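Local coordinates for uncharacterized protein (Treponema denticola ATCC 35404, PDB 6QNM) that probably binds oxygen at a di-iron centre carried on a metallo-beta-lactamase-like fold, at residues D14-F19 with V41-G46; D71-I76 with G94-K99; M139-S144 with F153-E158. All coordinates share one frame; numbering follows the deposited sequence.

Contact 1 (D14-F19 with V41-G46)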
ATOM      1  N   ASP A  14     -24.757   8.785  23.179  1.00 34.57           N
ATOM      2  CA  ASP A  14     -26.180   8.553  23.444  1.00 29.87           C
ATOM      3  C   ASP A  14     -26.484   7.484  24.494  1.00 38.25           C
ATOM      4  O   ASP A  14     -27.497   6.785  24.377  1.00 58.16           O
ATOM      5  CB  ASP A  14     -26.910   8.200  22.138  1.00 34.64           C
ATOM      6  CG  ASP A  14     -26.584   6.793  21.614  1.00 37.50           C
ATOM      7  OD1 ASP A  14     -25.900   5.994  22.294  1.00 31.19           O
ATOM      8  OD2 ASP A  14     -27.024   6.487  20.487  1.00 34.38           O
ATOM      9  N   ALA A  15     -25.613   7.328  25.495  1.00 36.83           N
ATOM     10  CA  ALA A  15     -25.835   6.445  26.644  1.00 38.59           C
ATOM     11  C   ALA A  15     -25.560   4.981  26.319  1.00 31.31           C
ATOM     12  O   ALA A  15     -25.208   4.206  27.213  1.00 40.73           O
ATOM     13  CB  ALA A  15     -27.253   6.594  27.212  1.00 43.18           C
ATOM     14  N   ASP A  16     -25.725   4.580  25.058  1.00 35.45           N
ATOM     15  CA  ASP A  16     -25.298   3.260  24.611  1.00 38.01           C
ATOM     16  C   ASP A  16     -24.044   3.281  23.753  1.00 33.72           C
ATOM     17  O   ASP A  16     -23.389   2.242  23.621  1.00 33.33           O
ATOM     18  CB  ASP A  16     -26.409   2.578  23.797  1.00 35.18           C
ATOM     19  CG  ASP A  16     -27.457   1.917  24.667  1.00 52.89           C
ATOM     20  OD1 ASP A  16     -27.086   1.270  25.670  1.00 54.18           O
ATOM     21  OD2 ASP A  16     -28.656   2.047  24.342  1.00 61.31           O
ATOM     22  N   HIS A  17     -23.681   4.431  23.192  1.00 26.17           N
ATOM     23  CA  HIS A  17     -22.797   4.463  22.036  1.00 28.67           C
ATOM     24  C   HIS A  17     -22.050   5.788  21.997  1.00 29.59           C
ATOM     25  O   HIS A  17     -22.647   6.846  22.212  1.00 31.03           O
ATOM     26  CB  HIS A  17     -23.620   4.261  20.757  1.00 27.89           C
ATOM     27  CG  HIS A  17     -22.805   4.030  19.524  1.00 29.63           C
ATOM     28  ND1 HIS A  17     -22.498   2.768  19.059  1.00 24.99           N
ATOM     29  CD2 HIS A  17     -22.270   4.899  18.635  1.00 26.99           C
ATOM     30  CE1 HIS A  17     -21.792   2.872  17.947  1.00 25.70           C
ATOM     31  NE2 HIS A  17     -21.639   4.154  17.668  1.00 25.24           N
ATOM     32  N   LYS A  18     -20.742   5.717  21.735  1.00 24.76           N
ATOM     33  CA  LYS A  18     -19.879   6.885  21.609  1.00 28.75           C
ATOM     34  C   LYS A  18     -18.990   6.740  20.382  1.00 27.18           C
ATOM     35  O   LYS A  18     -18.474   5.652  20.109  1.00 25.00           O
ATOM     36  CB  LYS A  18     -18.977   7.056  22.840  1.00 29.93           C
ATOM     37  CG  LYS A  18     -19.566   7.834  24.001  1.00 31.33           C
ATOM     38  CD  LYS A  18     -18.633   7.741  25.203  1.00 30.26           C
ATOM     39  CE  LYS A  18     -19.128   8.574  26.374  1.00 41.34           C
ATOM     40  NZ  LYS A  18     -20.437   8.092  26.893  1.00 35.58           N
ATOM     41  N   PHE A  19     -18.812   7.841  19.651  1.00 23.78           N
ATOM     42  CA  PHE A  19     -17.827   7.949  18.578  1.00 26.68           C
ATOM     43  C   PHE A  19     -16.847   9.044  18.981  1.00 28.35           C
ATOM     44  O   PHE A  19     -17.243  10.205  19.128  1.00 22.92           O
ATOM     45  CB  PHE A  19     -18.498   8.267  17.235  1.00 18.65           C
ATOM     46  CG  PHE A  19     -17.611   8.046  16.034  1.00 24.86           C
ATOM     47  CD1 PHE A  19     -17.858   7.000  15.159  1.00 21.59           C
ATOM     48  CD2 PHE A  19     -16.546   8.894  15.767  1.00 22.21           C
ATOM     49  CE1 PHE A  19     -17.054   6.797  14.049  1.00 24.57           C
ATOM     50  CE2 PHE A  19     -15.739   8.698  14.659  1.00 24.02           C
ATOM     51  CZ  PHE A  19     -15.990   7.647  13.801  1.00 32.86           C
ATOM     52  N   VAL A  41     -17.080   3.293  21.152  1.00 24.81           N
ATOM     53  CA  VAL A  41     -17.430   2.530  22.342  1.00 24.99           C
ATOM     54  C   VAL A  41     -18.925   2.262  22.287  1.00 29.79           C
ATOM     55  O   VAL A  41     -19.725   3.193  22.138  1.00 26.17           O
ATOM     56  CB  VAL A  41     -17.040   3.264  23.638  1.00 25.66           C
ATOM     57  CG1 VAL A  41     -17.458   2.446  24.858  1.00 31.61           C
ATOM     58  CG2 VAL A  41     -15.542   3.526  23.663  1.00 27.66           C
ATOM     59  N   ASP A  42     -19.297   0.989  22.385  1.00 26.73           N
ATOM     60  CA  ASP A  42     -20.692   0.578  22.319  1.00 30.25           C
ATOM     61  C   ASP A  42     -20.956  -0.367  23.476  1.00 34.28           C
ATOM     62  O   ASP A  42     -20.338  -1.436  23.561  1.00 22.69           O
ATOM     63  CB  ASP A  42     -21.013  -0.093  20.983  1.00 27.28           C
ATOM     64  CG  ASP A  42     -22.488  -0.340  20.809  1.00 30.26           C
ATOM     65  OD1 ASP A  42     -22.992  -1.306  21.417  1.00 28.82           O
ATOM     66  OD2 ASP A  42     -23.145   0.437  20.085  1.00 29.43           O
ATOM     67  N   ARG A  43     -21.890   0.018  24.346  1.00 30.15           N
ATOM     68  CA  ARG A  43     -22.021  -0.556  25.687  1.00 34.87           C
ATOM     69  C   ARG A  43     -20.667  -0.353  26.353  1.00 40.39           C
ATOM     70  O   ARG A  43     -20.244   0.806  26.500  1.00 46.41           O
ATOM     71  CB  ARG A  43     -22.527  -1.997  25.600  1.00 32.78           C
ATOM     72  CG  ARG A  43     -23.868  -2.135  24.898  1.00 35.60           C
ATOM     73  CD  ARG A  43     -25.019  -1.744  25.814  1.00 42.52           C
ATOM     74  NE  ARG A  43     -26.221  -1.377  25.068  1.00 45.98           N
ATOM     75  CZ  ARG A  43     -27.323  -2.120  25.003  1.00 49.40           C
ATOM     76  NH1 ARG A  43     -28.367  -1.699  24.302  1.00 52.82           N
ATOM     77  NH2 ARG A  43     -27.387  -3.282  25.640  1.00 43.75           N
ATOM     78  N   GLY A  44     -19.952  -1.397  26.746  1.00 39.23           N
ATOM     79  CA  GLY A  44     -18.642  -1.154  27.309  1.00 33.25           C
ATOM     80  C   GLY A  44     -17.512  -1.698  26.464  1.00 30.04           C
ATOM     81  O   GLY A  44     -16.410  -1.914  26.975  1.00 31.94           O
ATOM     82  N   ARG A  45     -17.773  -1.930  25.177  1.00 31.07           N
ATOM     83  CA  ARG A  45     -16.826  -2.570  24.274  1.00 30.18           C
ATOM     84  C   ARG A  45     -16.303  -1.580  23.239  1.00 26.63           C
ATOM     85  O   ARG A  45     -17.004  -0.649  22.832  1.00 26.77           O
ATOM     86  CB  ARG A  45     -17.468  -3.769  23.570  1.00 28.44           C
ATOM     87  CG  ARG A  45     -18.336  -4.626  24.484  1.00 35.90           C
ATOM     88  CD  ARG A  45     -17.569  -5.088  25.715  1.00 35.55           C
ATOM     89  NE  ARG A  45     -16.448  -5.960  25.378  1.00 28.90           N
ATOM     90  CZ  ARG A  45     -15.729  -6.624  26.278  1.00 37.58           C
ATOM     91  NH1 ARG A  45     -14.727  -7.401  25.887  1.00 33.61           N
ATOM     92  NH2 ARG A  45     -16.013  -6.514  27.570  1.00 28.12           N
ATOM     93  N   GLY A  46     -15.062  -1.797  22.808  1.00 23.05           N
ATOM     94  CA  GLY A  46     -14.347  -0.846  21.977  1.00 23.26           C
ATOM     95  C   GLY A  46     -14.121  -1.338  20.559  1.00 26.43           C
ATOM     96  O   GLY A  46     -14.000  -2.541  20.313  1.00 24.88           O
TER

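Contact 2 (D71-I76 with G94-K99)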
ATOM      1  N   ASP A  71      -8.491  -3.842  27.534  1.00 38.48           N
ATOM      2  CA  ASP A  71      -9.111  -5.148  27.731  1.00 43.05           C
ATOM      3  C   ASP A  71     -10.347  -5.349  26.867  1.00 37.93           C
ATOM      4  O   ASP A  71     -10.572  -6.436  26.326  1.00 42.70           O
ATOM      5  CB  ASP A  71      -9.523  -5.304  29.201  1.00 41.98           C
ATOM      6  CG  ASP A  71      -8.624  -6.237  29.971  1.00 51.10           C
ATOM      7  OD1 ASP A  71      -7.536  -6.567  29.464  1.00 62.47           O
ATOM      8  OD2 ASP A  71      -9.006  -6.634  31.092  1.00 61.13           O
ATOM      9  N   LYS A  72     -11.162  -4.305  26.750  1.00 32.11           N
ATOM     10  CA  LYS A  72     -12.497  -4.415  26.188  1.00 30.43           C
ATOM     11  C   LYS A  72     -12.575  -3.966  24.737  1.00 28.90           C
ATOM     12  O   LYS A  72     -13.677  -3.773  24.215  1.00 31.61           O
ATOM     13  CB  LYS A  72     -13.481  -3.633  27.056  1.00 34.48           C
ATOM     14  CG  LYS A  72     -13.309  -3.959  28.537  1.00 41.27           C
ATOM     15  CD  LYS A  72     -14.489  -3.527  29.386  1.00 38.39           C
ATOM     16  CE  LYS A  72     -14.243  -3.876  30.852  1.00 50.49           C
ATOM     17  NZ  LYS A  72     -15.472  -3.773  31.691  1.00 51.84           N
ATOM     18  N   ILE A  73     -11.438  -3.796  24.070  1.00 26.09           N
ATOM     19  CA  ILE A  73     -11.449  -3.514  22.639  1.00 30.98           C
ATOM     20  C   ILE A  73     -11.588  -4.855  21.926  1.00 32.53           C
ATOM     21  O   ILE A  73     -10.674  -5.683  21.958  1.00 32.92           O
ATOM     22  CB  ILE A  73     -10.189  -2.767  22.195  1.00 29.40           C
ATOM     23  CG1 ILE A  73     -10.156  -1.370  22.822  1.00 27.25           C
ATOM     24  CG2 ILE A  73     -10.145  -2.677  20.682  1.00 27.10           C
ATOM     25  CD1 ILE A  73      -8.841  -0.657  22.648  1.00 28.30           C
ATOM     26  N   ASP A  74     -12.740  -5.073  21.288  1.00 25.91           N
ATOM     27  CA  ASP A  74     -13.055  -6.345  20.647  1.00 31.52           C
ATOM     28  C   ASP A  74     -12.779  -6.362  19.153  1.00 30.12           C
ATOM     29  O   ASP A  74     -12.669  -7.448  18.574  1.00 31.32           O
ATOM     30  CB  ASP A  74     -14.533  -6.699  20.854  1.00 29.54           C
ATOM     31  CG  ASP A  74     -14.924  -6.753  22.314  1.00 36.51           C
ATOM     32  OD1 ASP A  74     -14.055  -7.054  23.157  1.00 32.98           O
ATOM     33  OD2 ASP A  74     -16.109  -6.496  22.615  1.00 39.26           O
ATOM     34  N   THR A  75     -12.681  -5.201  18.518  1.00 28.26           N
ATOM     35  CA  THR A  75     -12.642  -5.117  17.067  1.00 29.78           C
ATOM     36  C   THR A  75     -11.637  -4.064  16.639  1.00 27.98           C
ATOM     37  O   THR A  75     -11.615  -2.961  17.193  1.00 25.17           O
ATOM     38  CB  THR A  75     -14.030  -4.781  16.511  1.00 27.29           C
ATOM     39  OG1 THR A  75     -14.931  -5.859  16.794  1.00 34.17           O
ATOM     40  CG2 THR A  75     -13.975  -4.544  15.010  1.00 27.40           C
ATOM     41  N   ILE A  76     -10.805  -4.408  15.662  1.00 27.19           N
ATOM     42  CA  ILE A  76      -9.914  -3.458  15.011  1.00 22.34           C
ATOM     43  C   ILE A  76     -10.264  -3.441  13.533  1.00 26.25           C
ATOM     44  O   ILE A  76     -10.362  -4.499  12.900  1.00 26.05           O
ATOM     45  CB  ILE A  76      -8.431  -3.823  15.214  1.00 28.35           C
ATOM     46  CG1 ILE A  76      -8.029  -3.663  16.680  1.00 29.41           C
ATOM     47  CG2 ILE A  76      -7.543  -2.972  14.317  1.00 24.19           C
ATOM     48  CD1 ILE A  76      -6.611  -4.119  16.963  1.00 30.90           C
ATOM     49  N   GLY A  94      -1.322  -7.631  21.017  1.00 63.09           N
ATOM     50  CA  GLY A  94      -0.802  -8.139  22.271  1.00 60.17           C
ATOM     51  C   GLY A  94      -1.529  -7.668  23.512  1.00 59.08           C
ATOM     52  O   GLY A  94      -1.682  -8.424  24.478  1.00 65.05           O
ATOM     53  N   ILE A  95      -2.013  -6.428  23.478  1.00 61.69           N
ATOM     54  CA  ILE A  95      -2.722  -5.862  24.616  1.00 54.17           C
ATOM     55  C   ILE A  95      -4.229  -5.951  24.431  1.00 58.88           C
ATOM     56  O   ILE A  95      -4.974  -5.832  25.416  1.00 55.56           O
ATOM     57  CB  ILE A  95      -2.306  -4.401  24.884  1.00 54.90           C
ATOM     58  CG1 ILE A  95      -2.598  -3.544  23.658  1.00 55.90           C
ATOM     59  CG2 ILE A  95      -0.839  -4.327  25.253  1.00 62.31           C
ATOM     60  CD1 ILE A  95      -2.950  -2.107  23.972  1.00 54.84           C
ATOM     61  N   THR A  96      -4.700  -6.181  23.220  1.00 61.56           N
ATOM     62  CA  THR A  96      -6.105  -6.436  22.968  1.00 56.22           C
ATOM     63  C   THR A  96      -6.262  -7.895  22.557  1.00 53.59           C
ATOM     64  O   THR A  96      -5.342  -8.536  22.066  1.00 58.44           O
ATOM     65  CB  THR A  96      -6.658  -5.551  21.850  1.00 54.91           C
ATOM     66  OG1 THR A  96      -6.210  -6.048  20.576  1.00 49.13           O
ATOM     67  CG2 THR A  96      -6.163  -4.099  22.014  1.00 44.29           C
ATOM     68  N   LYS A  97      -7.450  -8.409  22.767  1.00 55.16           N
ATOM     69  CA  LYS A  97      -7.856  -9.709  22.285  1.00 57.36           C
ATOM     70  C   LYS A  97      -8.792  -9.559  21.083  1.00 49.52           C
ATOM     71  O   LYS A  97      -9.668 -10.400  20.824  1.00 47.04           O
ATOM     72  CB  LYS A  97      -8.475 -10.555  23.383  1.00 58.36           C
ATOM     73  CG  LYS A  97      -7.531 -11.582  23.953  1.00 67.42           C
ATOM     74  CD  LYS A  97      -8.300 -12.603  24.767  1.00 74.17           C
ATOM     75  CE  LYS A  97      -7.624 -12.856  26.121  1.00 77.52           C
ATOM     76  NZ  LYS A  97      -8.367 -13.772  27.052  1.00 70.41           N
ATOM     77  N   ALA A  98      -8.619  -8.470  20.336  1.00 38.54           N
ATOM     78  CA  ALA A  98      -9.575  -8.035  19.332  1.00 40.52           C
ATOM     79  C   ALA A  98      -9.439  -8.816  18.032  1.00 37.06           C
ATOM     80  O   ALA A  98      -8.368  -9.315  17.675  1.00 30.55           O
ATOM     81  CB  ALA A  98      -9.396  -6.546  19.033  1.00 34.21           C
ATOM     82  N   LYS A  99     -10.558  -8.910  17.317  1.00 32.55           N
ATOM     83  CA  LYS A  99     -10.583  -9.354  15.925  1.00 33.40           C
ATOM     84  C   LYS A  99     -10.175  -8.209  15.007  1.00 32.50           C
ATOM     85  O   LYS A  99     -10.457  -7.042  15.283  1.00 32.40           O
ATOM     86  CB  LYS A  99     -11.984  -9.835  15.527  1.00 32.35           C
ATOM     87  CG  LYS A  99     -12.613 -10.821  16.498  1.00 42.68           C
ATOM     88  CD  LYS A  99     -14.133 -10.682  16.501  1.00 38.00           C
ATOM     89  CE  LYS A  99     -14.599  -9.526  17.366  1.00 35.18           C
ATOM     90  NZ  LYS A  99     -15.847  -8.900  16.843  1.00 38.71           N
TER
HETATM   91  O   HOH W   1     -10.546  -7.605  24.089  1.00 41.70           O

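Contact 3 (M139-S144 with F153-E158)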
ATOM      1  N   MET A 139     -22.193  -1.448  12.091  1.00 24.20           N
ATOM      2  CA  MET A 139     -21.200  -0.692  11.341  1.00 21.78           C
ATOM      3  C   MET A 139     -21.061  -1.364   9.987  1.00 25.20           C
ATOM      4  O   MET A 139     -20.914  -2.588   9.919  1.00 25.89           O
ATOM      5  CB  MET A 139     -19.847  -0.672  12.056  1.00 24.36           C
ATOM      6  CG  MET A 139     -19.910  -0.477  13.572  1.00 27.82           C
ATOM      7  SD  MET A 139     -18.276  -0.572  14.354  1.00 27.92           S
ATOM      8  CE  MET A 139     -17.984  -2.336  14.348  1.00 26.78           C
ATOM      9  N   LYS A 140     -21.129  -0.588   8.912  1.00 24.23           N
ATOM     10  CA  LYS A 140     -21.084  -1.181   7.587  1.00 29.23           C
ATOM     11  C   LYS A 140     -19.720  -0.848   6.987  1.00 25.68           C
ATOM     12  O   LYS A 140     -19.291   0.314   7.040  1.00 24.45           O
ATOM     13  CB  LYS A 140     -22.239  -0.676   6.702  1.00 32.21           C
ATOM     14  CG  LYS A 140     -23.666  -0.636   7.371  1.00 42.61           C
ATOM     15  CD  LYS A 140     -24.706   0.068   6.403  1.00 53.18           C
ATOM     16  CE  LYS A 140     -25.663  -0.857   5.592  1.00 63.78           C
ATOM     17  NZ  LYS A 140     -26.970  -0.353   6.261  1.00 54.72           N
ATOM     18  N   CYS A 141     -19.040  -1.857   6.429  1.00 25.63           N
ATOM     19  CA  CYS A 141     -17.781  -1.636   5.722  1.00 23.37           C
ATOM     20  C   CYS A 141     -18.115  -1.141   4.324  1.00 25.10           C
ATOM     21  O   CYS A 141     -18.797  -1.841   3.572  1.00 26.10           O
ATOM     22  CB  CYS A 141     -16.984  -2.940   5.643  1.00 24.16           C
ATOM     23  SG  CYS A 141     -16.694  -3.744   7.231  1.00 26.14           S
ATOM     24  N   ILE A 142     -17.658   0.056   3.978  1.00 23.83           N
ATOM     25  CA  ILE A 142     -18.081   0.740   2.756  1.00 24.79           C
ATOM     26  C   ILE A 142     -17.016   0.502   1.693  1.00 28.89           C
ATOM     27  O   ILE A 142     -15.870   0.931   1.880  1.00 23.07           O
ATOM     28  CB  ILE A 142     -18.301   2.247   2.977  1.00 27.62           C
ATOM     29  CG1 ILE A 142     -19.323   2.488   4.094  1.00 24.58           C
ATOM     30  CG2 ILE A 142     -18.716   2.928   1.670  1.00 23.25           C
ATOM     31  CD1 ILE A 142     -20.635   1.746   3.905  1.00 26.31           C
ATOM     32  N   PRO A 143     -17.337  -0.164   0.584  1.00 26.33           N
ATOM     33  CA  PRO A 143     -16.314  -0.434  -0.437  1.00 18.93           C
ATOM     34  C   PRO A 143     -15.675   0.856  -0.939  1.00 26.91           C
ATOM     35  O   PRO A 143     -16.361   1.808  -1.313  1.00 25.96           O
ATOM     36  CB  PRO A 143     -17.100  -1.150  -1.542  1.00 24.59           C
ATOM     37  CG  PRO A 143     -18.272  -1.764  -0.831  1.00 26.41           C
ATOM     38  CD  PRO A 143     -18.628  -0.795   0.268  1.00 23.73           C
ATOM     39  N   SER A 144     -14.338   0.875  -0.938  1.00 21.14           N
ATOM     40  CA  SER A 144     -13.566   2.072  -1.248  1.00 26.25           C
ATOM     41  C   SER A 144     -12.377   1.732  -2.134  1.00 29.22           C
ATOM     42  O   SER A 144     -11.329   2.388  -2.062  1.00 25.01           O
ATOM     43  CB  SER A 144     -13.094   2.771   0.030  1.00 22.82           C
ATOM     44  OG  SER A 144     -14.204   3.244   0.775  1.00 23.50           O
ATOM     45  N   PHE A 153     -11.602  -0.138   2.376  1.00 19.45           N
ATOM     46  CA  PHE A 153     -12.929   0.089   2.930  1.00 21.41           C
ATOM     47  C   PHE A 153     -12.939   1.300   3.850  1.00 20.71           C
ATOM     48  O   PHE A 153     -11.942   1.617   4.505  1.00 22.95           O
ATOM     49  CB  PHE A 153     -13.431  -1.137   3.708  1.00 19.97           C
ATOM     50  CG  PHE A 153     -13.726  -2.316   2.829  1.00 21.70           C
ATOM     51  CD1 PHE A 153     -14.953  -2.431   2.194  1.00 24.60           C
ATOM     52  CD2 PHE A 153     -12.769  -3.294   2.618  1.00 19.89           C
ATOM     53  CE1 PHE A 153     -15.224  -3.509   1.369  1.00 20.96           C
ATOM     54  CE2 PHE A 153     -13.034  -4.376   1.793  1.00 23.55           C
ATOM     55  CZ  PHE A 153     -14.263  -4.481   1.166  1.00 18.42           C
ATOM     56  N   GLY A 154     -14.081   1.992   3.869  1.00 23.33           N
ATOM     57  CA  GLY A 154     -14.432   2.858   4.973  1.00 22.95           C
ATOM     58  C   GLY A 154     -15.317   2.110   5.961  1.00 23.78           C
ATOM     59  O   GLY A 154     -15.734   0.981   5.725  1.00 23.08           O
ATOM     60  N   LEU A 155     -15.612   2.765   7.082  1.00 20.88           N
ATOM     61  CA  LEU A 155     -16.478   2.185   8.102  1.00 21.99           C
ATOM     62  C   LEU A 155     -17.549   3.196   8.472  1.00 25.13           C
ATOM     63  O   LEU A 155     -17.240   4.271   8.995  1.00 22.37           O
ATOM     64  CB  LEU A 155     -15.691   1.759   9.344  1.00 22.53           C
ATOM     65  CG  LEU A 155     -16.521   0.898  10.305  1.00 30.50           C
ATOM     66  CD1 LEU A 155     -16.948  -0.397   9.630  1.00 25.60           C
ATOM     67  CD2 LEU A 155     -15.773   0.599  11.581  1.00 31.04           C
ATOM     68  N   TYR A 156     -18.802   2.848   8.209  1.00 23.18           N
ATOM     69  CA  TYR A 156     -19.930   3.725   8.482  1.00 21.47           C
ATOM     70  C   TYR A 156     -20.568   3.288   9.793  1.00 23.79           C
ATOM     71  O   TYR A 156     -21.108   2.181   9.893  1.00 23.31           O
ATOM     72  CB  TYR A 156     -20.940   3.692   7.338  1.00 23.66           C
ATOM     73  CG  TYR A 156     -22.091   4.653   7.522  1.00 27.16           C
ATOM     74  CD1 TYR A 156     -21.861   6.010   7.714  1.00 27.95           C
ATOM     75  CD2 TYR A 156     -23.406   4.205   7.511  1.00 32.70           C
ATOM     76  CE1 TYR A 156     -22.908   6.895   7.884  1.00 26.45           C
ATOM     77  CE2 TYR A 156     -24.462   5.083   7.682  1.00 35.20           C
ATOM     78  CZ  TYR A 156     -24.206   6.427   7.869  1.00 34.75           C
ATOM     79  OH  TYR A 156     -25.250   7.307   8.038  1.00 37.01           O
ATOM     80  N   ASP A 157     -20.490   4.155  10.799  1.00 24.01           N
ATOM     81  CA  ASP A 157     -21.139   3.925  12.085  1.00 24.66           C
ATOM     82  C   ASP A 157     -22.579   4.403  11.956  1.00 27.19           C
ATOM     83  O   ASP A 157     -22.860   5.600  12.056  1.00 28.68           O
ATOM     84  CB  ASP A 157     -20.400   4.656  13.200  1.00 26.23           C
ATOM     85  CG  ASP A 157     -20.908   4.286  14.585  1.00 29.04           C
ATOM     86  OD1 ASP A 157     -21.202   3.093  14.824  1.00 28.56           O
ATOM     87  OD2 ASP A 157     -21.009   5.193  15.440  1.00 27.98           O
ATOM     88  N   GLU A 158     -23.493   3.457  11.722  1.00 26.62           N
ATOM     89  CA  GLU A 158     -24.887   3.804  11.458  1.00 29.89           C
ATOM     90  C   GLU A 158     -25.498   4.601  12.602  1.00 22.66           C
ATOM     91  O   GLU A 158     -26.250   5.554  12.369  1.00 25.41           O
ATOM     92  CB  GLU A 158     -25.710   2.538  11.231  1.00 27.92           C
ATOM     93  CG  GLU A 158     -25.633   1.990   9.830  1.00 34.40           C
ATOM     94  CD  GLU A 158     -26.698   0.966   9.564  1.00 43.70           C
ATOM     95  OE1 GLU A 158     -27.152   0.868   8.400  1.00 48.92           O
ATOM     96  OE2 GLU A 158     -27.097   0.256  10.514  1.00 34.67           O
TER

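Contact 1 (D14-F19 with V41-G46)
His17 and Asp42 face each other as a non-hydrogen-bonded pair of the antiparallel hairpin formed by strands 17-23 and 35-42. Their side chains are joined instead. His17 ND1 donates to Asp42 OD2 at 2.6 Å, almost straight. The oxygen lies in the imidazole plane and uses its anti lone pair, while the carboxylate is turned 74° from the ring. His17 holds CG anti to its backbone N (chi1 -170°), and this carries ND1 over to Asp42. The other ring nitrogen, NE2, is bonded to Asp157, and Asp42 OD1 accepts from the backbone N of Ser135.

The backbone bonds flank this pair. Lys18 N reaches Val41 O at 2.8 Å, and Val41 N returns to Lys18 O at 2.9 Å. At the turn end, Arg43 N donates to Asp16 O over 2.8 Å. Arg43 sits in a type II' turn from Asp42 to Arg45. Its NE also meets Asp16 OD1 at 2.8 Å in a salt bridge, but the hydrogen bond is weak, bent to 116°. The two side chains run side by side.

With a carboxylate at each ring nitrogen, His17 is fixed in rotation and may well carry a proton on both nitrogens.

Contact 2 (D71-I76 with G94-K99)
Ala98 packs its methyl group against strand 73-77 in a beta-alpha-beta unit, where helix 89-95 links strand 73-77 to the parallel strand 99-103. The contact lies where the chain leaves the helix and enters the second strand.

Backbone bonds set the register. Lys99 N donates to Asp74 O at 2.9 Å, from above the carbonyl plane. Ile76 N then donates to Lys99 O at 2.7 Å, with a C=O...N angle of 172°. Lys99 thus bonds on both sides of Thr75, its parallel bridge partner. Ile76 also forms a backbone hydrogen bond with Tyr101, further along strand 99-103.

The apolar contacts centre on Ala98 CB. It points at the strand and sits 3.3 Å from Ile73 O. Ile76 CG1 approaches it to 4.0 Å, and Ile73 CG2 touches it from the strand as well. Thr96 lies next to this group, with its CB near Ile73 O. Its OG1 stands between the backbone N and the carbonyl carbon (chi1 76°), where it bonds to Trp92 O and takes a weak bond from Ala98 N.

A water joins the two segments at the start of strand 73-77. It donates to Asp71 O and Ile73 O and accepts weakly from Lys97 N.

The last polar link is between side chains. Lys99 bends at chi3 and chi4, lays CE 3.1 Å from Asp74 O, and brings NZ to 3.2 Å from Thr75 OG1 as a hydrogen-bond donor.

Contact 3 (M139-S144 with F153-E158)
This is a buried antiparallel hairpin pairing of strands 138-143 and 153-157, the second and third strands of a six-stranded mixed sheet. Two hydrogen-bonded pairs hold it. Tyr156 N donates to Lys140 O at 2.8 Å, essentially straight at 179°, and Lys140 N answers to Tyr156 O. Ile142 N reaches Gly154 O at 2.8 Å from above the carbonyl plane. Gly154 N returns to Ile142 O on a lone pair.

One face carries Met139, Cys141, Leu155 and Phe153. Leu155 CD1 meets Met139 CB at 3.8 Å and also touches Cys141 SG. Leu155 CD2 lies against Met139 SD. Phe153 CD1 lies 3.6 Å from Pro143 CA, which meets the ring obliquely. CG of Phe153 lies anti to its carbonyl carbon (chi1 -69°), which brings the CD1 side of the ring up to Pro143.

On the other face, Ile142 and Tyr156 lie side by side, with Ile142 CG1 3.8 Å from Tyr156 CB. Lys140 runs past the edge of the Tyr156 ring, then bends at chi3 and chi4 toward Glu158 OE1 in a salt bridge modelled very short, at 2.5 Å from Lys140 NZ, so its exact length is doubtful.

Strand 130-132 flanks the hairpin on the Met139 side, and strand 162-166 on the Leu155 side. Met139 and Leu155 also touch Val47 and Leu49 of strand 45-49, in the other sheet. Ser144 OG bonds to Trp209 of helix 203-215, and Pro143 packs on Leu254 of the second subunit.

In the fold
From the N terminus, contact 1 closes first, joining 14-19 to 41-46 across the hairpin of strands 17-23 and 35-42. Contact 2 follows, closing the helical crossover between strands 73-77 and 99-103. Contact 3 closes the short connection from 144 to 153. The three are in series; none nests in or crosses another. Contacts 1 and 2 share the eight-stranded sheet, where strands 45-49 and 73-77 are neighbours. Gly46 probably bonds to Lys72 there, and Arg45 forms a salt bridge with Asp74. Contact 3 lies in the other sheet. Asp157 meets His17 from it, tying the two sheets together. Contacts 2 and 3 do not touch.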